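Local coordinates for protein putative methyltransferase from antibiotic biosynthesis pathway (Anabaena variabilis ATCC 29413, PDB 3EGE) that probably transfers methyl groups from S-adenosylmethionine to an unspecified acceptor, as a Rossmann-type methyltransferase, at residues L30-G42 with S94-F107. Residues are numbered along the deposited sequence; the frame is centred on the assembly and turned at random.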
ATOM      1  N   LEU A  30      -2.158  -2.021  15.395  1.00 69.42           N
ATOM      2  CA  LEU A  30      -3.537  -2.366  15.758  1.00 68.10           C
ATOM      3  C   LEU A  30      -3.640  -2.669  17.232  1.00 69.10           C
ATOM      4  O   LEU A  30      -4.622  -2.281  17.873  1.00 70.50           O
ATOM      5  CB  LEU A  30      -4.057  -3.566  14.950  1.00 66.49           C
ATOM      6  CG  LEU A  30      -4.460  -3.331  13.492  1.00 62.73           C
ATOM      7  CD1 LEU A  30      -4.731  -4.678  12.841  1.00 54.43           C
ATOM      8  CD2 LEU A  30      -5.685  -2.394  13.340  1.00 56.14           C
ATOM      9  N   ASN A  31      -2.655  -3.407  17.741  1.00 69.47           N
ATOM     10  CA  ASN A  31      -2.571  -3.771  19.141  1.00 69.62           C
ATOM     11  C   ASN A  31      -3.914  -4.320  19.691  1.00 68.61           C
ATOM     12  O   ASN A  31      -4.450  -3.847  20.689  1.00 67.67           O
ATOM     13  CB  ASN A  31      -2.055  -2.570  19.942  1.00 69.35           C
ATOM     14  CG  ASN A  31      -1.797  -2.920  21.389  1.00 72.71           C
ATOM     15  OD1 ASN A  31      -1.252  -3.981  21.688  1.00 74.77           O
ATOM     16  ND2 ASN A  31      -2.248  -2.066  22.293  1.00 73.02           N
ATOM     17  N   LEU A  32      -4.457  -5.289  18.964  1.00 68.08           N
ATOM     18  CA  LEU A  32      -5.732  -5.910  19.279  1.00 66.95           C
ATOM     19  C   LEU A  32      -5.522  -7.324  19.790  1.00 67.20           C
ATOM     20  O   LEU A  32      -4.585  -7.985  19.369  1.00 66.91           O
ATOM     21  CB  LEU A  32      -6.620  -5.962  18.034  1.00 65.64           C
ATOM     22  CG  LEU A  32      -7.271  -4.653  17.598  1.00 63.46           C
ATOM     23  CD1 LEU A  32      -7.909  -4.838  16.217  1.00 59.23           C
ATOM     24  CD2 LEU A  32      -8.311  -4.143  18.619  1.00 56.79           C
ATOM     25  N   PRO A  33      -6.376  -7.780  20.727  1.00 68.56           N
ATOM     26  CA  PRO A  33      -6.294  -9.180  21.125  1.00 69.07           C
ATOM     27  C   PRO A  33      -6.854 -10.105  20.043  1.00 69.32           C
ATOM     28  O   PRO A  33      -7.629  -9.667  19.180  1.00 69.41           O
ATOM     29  CB  PRO A  33      -7.171  -9.235  22.378  1.00 69.03           C
ATOM     30  CG  PRO A  33      -8.153  -8.168  22.186  1.00 68.51           C
ATOM     31  CD  PRO A  33      -7.409  -7.065  21.504  1.00 67.83           C
ATOM     32  N   LYS A  34      -6.445 -11.372  20.109  1.00 70.10           N
ATOM     33  CA  LYS A  34      -6.919 -12.427  19.205  1.00 68.89           C
ATOM     34  C   LYS A  34      -8.445 -12.525  19.321  1.00 66.91           C
ATOM     35  O   LYS A  34      -9.002 -12.517  20.446  1.00 65.95           O
ATOM     36  CB  LYS A  34      -6.254 -13.780  19.542  1.00 69.25           C
ATOM     37  CG  LYS A  34      -6.683 -14.963  18.658  1.00 71.33           C
ATOM     38  N   GLY A  35      -9.104 -12.598  18.166  1.00 65.58           N
ATOM     39  CA  GLY A  35     -10.567 -12.637  18.080  1.00 65.12           C
ATOM     40  C   GLY A  35     -11.231 -11.277  17.888  1.00 64.65           C
ATOM     41  O   GLY A  35     -12.449 -11.186  17.890  1.00 65.14           O
ATOM     42  N   SER A  36     -10.443 -10.213  17.750  1.00 64.28           N
ATOM     43  CA  SER A  36     -10.973  -8.885  17.443  1.00 63.85           C
ATOM     44  C   SER A  36     -11.368  -8.857  15.958  1.00 64.25           C
ATOM     45  O   SER A  36     -10.972  -9.737  15.176  1.00 65.16           O
ATOM     46  CB  SER A  36      -9.952  -7.793  17.766  1.00 64.34           C
ATOM     47  OG  SER A  36      -9.650  -7.789  19.152  1.00 62.31           O
ATOM     48  N   VAL A  37     -12.205  -7.877  15.611  1.00 63.65           N
ATOM     49  CA  VAL A  37     -12.720  -7.674  14.268  1.00 61.28           C
ATOM     50  C   VAL A  37     -12.127  -6.373  13.725  1.00 61.48           C
ATOM     51  O   VAL A  37     -12.020  -5.368  14.448  1.00 59.30           O
ATOM     52  CB  VAL A  37     -14.280  -7.676  14.230  1.00 62.68           C
ATOM     53  CG1 VAL A  37     -14.835  -7.567  12.778  1.00 58.81           C
ATOM     54  CG2 VAL A  37     -14.808  -8.945  14.850  1.00 60.59           C
ATOM     55  N   ILE A  38     -11.652  -6.438  12.467  1.00 61.87           N
ATOM     56  CA  ILE A  38     -11.160  -5.289  11.755  1.00 61.23           C
ATOM     57  C   ILE A  38     -11.848  -5.143  10.396  1.00 61.27           C
ATOM     58  O   ILE A  38     -12.287  -6.130   9.803  1.00 59.03           O
ATOM     59  CB  ILE A  38      -9.575  -5.280  11.596  1.00 62.67           C
ATOM     60  CG1 ILE A  38      -9.049  -6.430  10.704  1.00 63.26           C
ATOM     61  CG2 ILE A  38      -8.881  -5.307  12.998  1.00 60.61           C
ATOM     62  CD1 ILE A  38      -7.692  -6.156  10.103  1.00 61.94           C
ATOM     63  N   ALA A  39     -11.939  -3.896   9.925  1.00 62.34           N
ATOM     64  CA  ALA A  39     -12.415  -3.581   8.589  1.00 62.45           C
ATOM     65  C   ALA A  39     -11.153  -3.274   7.790  1.00 63.55           C
ATOM     66  O   ALA A  39     -10.246  -2.594   8.303  1.00 60.77           O
ATOM     67  CB  ALA A  39     -13.342  -2.420   8.584  1.00 60.83           C
ATOM     68  N   ASP A  40     -11.075  -3.845   6.571  1.00 65.13           N
ATOM     69  CA  ASP A  40      -9.979  -3.608   5.605  1.00 65.34           C
ATOM     70  C   ASP A  40     -10.658  -2.873   4.438  1.00 65.21           C
ATOM     71  O   ASP A  40     -11.400  -3.488   3.631  1.00 63.86           O
ATOM     72  CB  ASP A  40      -9.337  -4.936   5.162  1.00 67.22           C
ATOM     73  CG  ASP A  40      -8.124  -4.754   4.217  1.00 66.89           C
ATOM     74  OD1 ASP A  40      -7.704  -3.609   3.911  1.00 69.56           O
ATOM     75  OD2 ASP A  40      -7.578  -5.800   3.782  1.00 74.03           O
ATOM     76  N   ILE A  41     -10.420  -1.558   4.380  1.00 64.54           N
ATOM     77  CA  ILE A  41     -11.059  -0.671   3.400  1.00 64.68           C
ATOM     78  C   ILE A  41     -10.097  -0.531   2.241  1.00 63.96           C
ATOM     79  O   ILE A  41      -8.977  -0.079   2.415  1.00 63.22           O
ATOM     80  CB  ILE A  41     -11.433   0.709   4.019  1.00 65.81           C
ATOM     81  CG1 ILE A  41     -12.196   0.540   5.376  1.00 68.52           C
ATOM     82  CG2 ILE A  41     -12.209   1.582   2.998  1.00 64.26           C
ATOM     83  CD1 ILE A  41     -13.478  -0.364   5.323  1.00 64.49           C
ATOM     84  N   GLY A  42     -10.548  -0.932   1.055  1.00 65.64           N
ATOM     85  CA  GLY A  42      -9.734  -0.973  -0.150  1.00 65.88           C
ATOM     86  C   GLY A  42      -8.875  -2.211  -0.017  1.00 67.62           C
ATOM     87  O   GLY A  42      -7.649  -2.128  -0.035  1.00 71.12           O
ATOM     88  N   SER A  94     -19.204  -1.556  14.586  1.00 62.01           N
ATOM     89  CA  SER A  94     -19.205  -2.965  14.195  1.00 61.24           C
ATOM     90  C   SER A  94     -17.818  -3.624  14.108  1.00 61.34           C
ATOM     91  O   SER A  94     -17.730  -4.855  13.920  1.00 61.10           O
ATOM     92  CB  SER A  94     -19.919  -3.110  12.836  1.00 59.94           C
ATOM     93  OG  SER A  94     -19.291  -2.325  11.859  1.00 58.15           O
ATOM     94  N   VAL A  95     -16.755  -2.831  14.214  1.00 61.40           N
ATOM     95  CA  VAL A  95     -15.390  -3.347  14.185  1.00 61.84           C
ATOM     96  C   VAL A  95     -14.575  -2.712  15.291  1.00 61.89           C
ATOM     97  O   VAL A  95     -14.866  -1.598  15.745  1.00 61.40           O
ATOM     98  CB  VAL A  95     -14.696  -3.136  12.779  1.00 63.06           C
ATOM     99  CG1 VAL A  95     -15.524  -3.807  11.660  1.00 58.28           C
ATOM    100  CG2 VAL A  95     -14.438  -1.632  12.475  1.00 59.84           C
ATOM    101  N   ASP A  96     -13.553  -3.451  15.719  1.00 62.67           N
ATOM    102  CA  ASP A  96     -12.607  -3.021  16.770  1.00 61.83           C
ATOM    103  C   ASP A  96     -11.489  -2.163  16.200  1.00 62.78           C
ATOM    104  O   ASP A  96     -11.025  -1.277  16.883  1.00 63.24           O
ATOM    105  CB  ASP A  96     -12.012  -4.233  17.475  1.00 60.78           C
ATOM    106  CG  ASP A  96     -13.058  -5.051  18.140  1.00 62.45           C
ATOM    107  OD1 ASP A  96     -13.728  -4.475  19.016  1.00 63.82           O
ATOM    108  OD2 ASP A  96     -13.238  -6.240  17.792  1.00 64.61           O
ATOM    109  N   GLY A  97     -11.079  -2.440  14.954  1.00 62.16           N
ATOM    110  CA  GLY A  97     -10.057  -1.684  14.253  1.00 62.09           C
ATOM    111  C   GLY A  97     -10.320  -1.583  12.752  1.00 63.01           C
ATOM    112  O   GLY A  97     -11.161  -2.281  12.198  1.00 62.10           O
ATOM    113  N   VAL A  98      -9.591  -0.677  12.109  1.00 63.83           N
ATOM    114  CA  VAL A  98      -9.749  -0.399  10.708  1.00 63.85           C
ATOM    115  C   VAL A  98      -8.374  -0.234  10.080  1.00 65.16           C
ATOM    116  O   VAL A  98      -7.508   0.426  10.656  1.00 65.30           O
ATOM    117  CB  VAL A  98     -10.561   0.915  10.495  1.00 65.19           C
ATOM    118  CG1 VAL A  98     -10.736   1.225   8.990  1.00 63.59           C
ATOM    119  CG2 VAL A  98     -11.935   0.859  11.202  1.00 64.89           C
ATOM    120  N   ILE A  99      -8.191  -0.828   8.898  1.00 65.59           N
ATOM    121  CA  ILE A  99      -6.961  -0.682   8.125  1.00 65.22           C
ATOM    122  C   ILE A  99      -7.225  -0.301   6.650  1.00 63.64           C
ATOM    123  O   ILE A  99      -8.284  -0.602   6.094  1.00 62.94           O
ATOM    124  CB  ILE A  99      -6.057  -1.981   8.189  1.00 65.24           C
ATOM    125  CG1 ILE A  99      -6.616  -3.129   7.323  1.00 66.39           C
ATOM    126  CG2 ILE A  99      -5.858  -2.443   9.632  1.00 64.64           C
ATOM    127  CD1 ILE A  99      -5.682  -4.272   7.201  1.00 65.20           C
ATOM    128  N   SER A 100      -6.258   0.379   6.048  1.00 63.01           N
ATOM    129  CA  SER A 100      -6.239   0.587   4.579  1.00 64.11           C
ATOM    130  C   SER A 100      -4.767   0.565   4.164  1.00 64.07           C
ATOM    131  O   SER A 100      -3.993   1.480   4.508  1.00 64.60           O
ATOM    132  CB  SER A 100      -6.952   1.854   4.115  1.00 63.64           C
ATOM    133  OG  SER A 100      -7.216   1.745   2.730  1.00 61.73           O
ATOM    134  N   ILE A 101      -4.393  -0.517   3.482  1.00 64.23           N
ATOM    135  CA  ILE A 101      -3.012  -0.790   3.093  1.00 66.36           C
ATOM    136  C   ILE A 101      -2.788  -0.411   1.625  1.00 65.95           C
ATOM    137  O   ILE A 101      -3.248  -1.106   0.724  1.00 63.81           O
ATOM    138  CB  ILE A 101      -2.650  -2.282   3.376  1.00 65.24           C
ATOM    139  CG1 ILE A 101      -3.058  -2.679   4.836  1.00 66.15           C
ATOM    140  CG2 ILE A 101      -1.168  -2.561   2.994  1.00 62.20           C
ATOM    141  CD1 ILE A 101      -2.630  -1.644   6.028  1.00 60.83           C
ATOM    142  N   LEU A 102      -2.107   0.719   1.423  1.00 67.47           N
ATOM    143  CA  LEU A 102      -1.805   1.274   0.085  1.00 69.17           C
ATOM    144  C   LEU A 102      -3.047   1.310  -0.827  1.00 68.93           C
ATOM    145  O   LEU A 102      -3.032   0.800  -1.946  1.00 68.43           O
ATOM    146  CB  LEU A 102      -0.617   0.542  -0.575  1.00 69.57           C
ATOM    147  CG  LEU A 102       0.754   0.635   0.130  1.00 71.29           C
ATOM    148  CD1 LEU A 102       1.718  -0.319  -0.578  1.00 70.43           C
ATOM    149  CD2 LEU A 102       1.323   2.076   0.165  1.00 68.96           C
ATOM    150  N   ALA A 103      -4.101   1.930  -0.298  1.00 69.27           N
ATOM    151  CA  ALA A 103      -5.401   2.042  -0.963  1.00 69.89           C
ATOM    152  C   ALA A 103      -6.043   3.426  -0.953  1.00 70.48           C
ATOM    153  O   ALA A 103      -6.680   3.764  -1.938  1.00 71.81           O
ATOM    154  CB  ALA A 103      -6.375   1.035  -0.341  1.00 68.01           C
ATOM    155  N   ILE A 104      -5.871   4.217   0.121  1.00 70.56           N
ATOM    156  CA  ILE A 104      -6.579   5.512   0.298  1.00 70.51           C
ATOM    157  C   ILE A 104      -6.418   6.522  -0.836  1.00 71.61           C
ATOM    158  O   ILE A 104      -7.282   7.377  -1.030  1.00 70.71           O
ATOM    159  CB  ILE A 104      -6.311   6.207   1.707  1.00 71.08           C
ATOM    160  CG1 ILE A 104      -4.862   6.733   1.879  1.00 72.75           C
ATOM    161  CG2 ILE A 104      -6.649   5.265   2.841  1.00 69.93           C
ATOM    162  CD1 ILE A 104      -4.659   7.682   3.140  1.00 69.16           C
ATOM    163  N   HIS A 105      -5.290   6.427  -1.549  1.00 73.26           N
ATOM    164  CA  HIS A 105      -5.029   7.221  -2.756  1.00 73.36           C
ATOM    165  C   HIS A 105      -5.945   6.910  -3.919  1.00 73.88           C
ATOM    166  O   HIS A 105      -6.043   7.730  -4.826  1.00 73.83           O
ATOM    167  CB  HIS A 105      -3.559   7.160  -3.195  1.00 74.13           C
ATOM    168  CG  HIS A 105      -3.083   5.809  -3.609  1.00 74.51           C
ATOM    169  ND1 HIS A 105      -2.882   4.781  -2.711  1.00 71.44           N
ATOM    170  CD2 HIS A 105      -2.677   5.345  -4.816  1.00 70.62           C
ATOM    171  CE1 HIS A 105      -2.426   3.723  -3.359  1.00 70.51           C
ATOM    172  NE2 HIS A 105      -2.288   4.040  -4.635  1.00 73.96           N
ATOM    173  N   HIS A 106      -6.614   5.747  -3.879  1.00 73.98           N
ATOM    174  CA  HIS A 106      -7.614   5.377  -4.852  1.00 74.35           C
ATOM    175  C   HIS A 106      -9.034   5.831  -4.471  1.00 74.54           C
ATOM    176  O   HIS A 106      -9.936   5.666  -5.280  1.00 74.42           O
ATOM    177  CB  HIS A 106      -7.627   3.868  -5.069  1.00 76.86           C
ATOM    178  CG  HIS A 106      -6.334   3.309  -5.562  1.00 77.99           C
ATOM    179  ND1 HIS A 106      -5.684   3.813  -6.666  1.00 84.47           N
ATOM    180  CD2 HIS A 106      -5.604   2.247  -5.142  1.00 82.23           C
ATOM    181  CE1 HIS A 106      -4.581   3.113  -6.877  1.00 89.59           C
ATOM    182  NE2 HIS A 106      -4.516   2.149  -5.972  1.00 85.15           N
ATOM    183  N   PHE A 107      -9.248   6.408  -3.282  1.00 74.20           N
ATOM    184  CA  PHE A 107     -10.587   6.842  -2.877  1.00 74.09           C
ATOM    185  C   PHE A 107     -10.941   8.200  -3.502  1.00 74.78           C
ATOM    186  O   PHE A 107     -10.092   9.089  -3.591  1.00 74.87           O
ATOM    187  CB  PHE A 107     -10.757   6.907  -1.332  1.00 73.96           C
ATOM    188  CG  PHE A 107     -10.395   5.632  -0.579  1.00 69.25           C
ATOM    189  CD1 PHE A 107     -10.277   4.376  -1.203  1.00 73.80           C
ATOM    190  CD2 PHE A 107     -10.271   5.685   0.809  1.00 70.17           C
ATOM    191  CE1 PHE A 107      -9.952   3.221  -0.450  1.00 76.72           C
ATOM    192  CE2 PHE A 107      -9.958   4.542   1.562  1.00 68.67           C
ATOM    193  CZ  PHE A 107      -9.804   3.308   0.932  1.00 72.17           C
TER
HETATM  194  O   HOH W   1      -6.013  -2.702   2.163  1.00 56.37           O
HETATM  195  O   HOH W   2      -5.284  -3.080  -1.246  1.00 67.44           O
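I99 sits beside D40 on one face of the parallel pair 37-41 and 97-101, central strands of a Rossmann-like methyltransferase sheet. With chi1 at 75°, its CG1 lies between the backbone N and the carbonyl carbon and crosses the aspartate at a slant, 3.6 Å from D40 OD1. CG2 meets L30 CD2 at 3.7 Å, the side chains crossing roughly at right angles, and the CD1 methyls of I38 and I99 touch. On the opposite face A39 CB rests on both methyls of V95, while I41 CG1 reaches V98 CG1 and helix 110-120 covers A39, V95 and V98.

Each end has a side-chain bond. D96 OD2 takes V37 N through its anti lone pair, 2.9 Å and nearly straight at 171°, while V37 O accepts D96 N and G97 N. At the C-terminal end S100 OG, anti to its N, donates to I41 O at 2.6 Å, and F107 turns its ring edge to that oxygen.

D40 OD1 accepts a water that also bridges G42 O and I101 N, and OD2 hydrogen-bonds S49 OG. Held at both oxygens, the carboxylate is tied through the water to G42, which begins a glycine-rich loop consistent with a cofactor-binding turn.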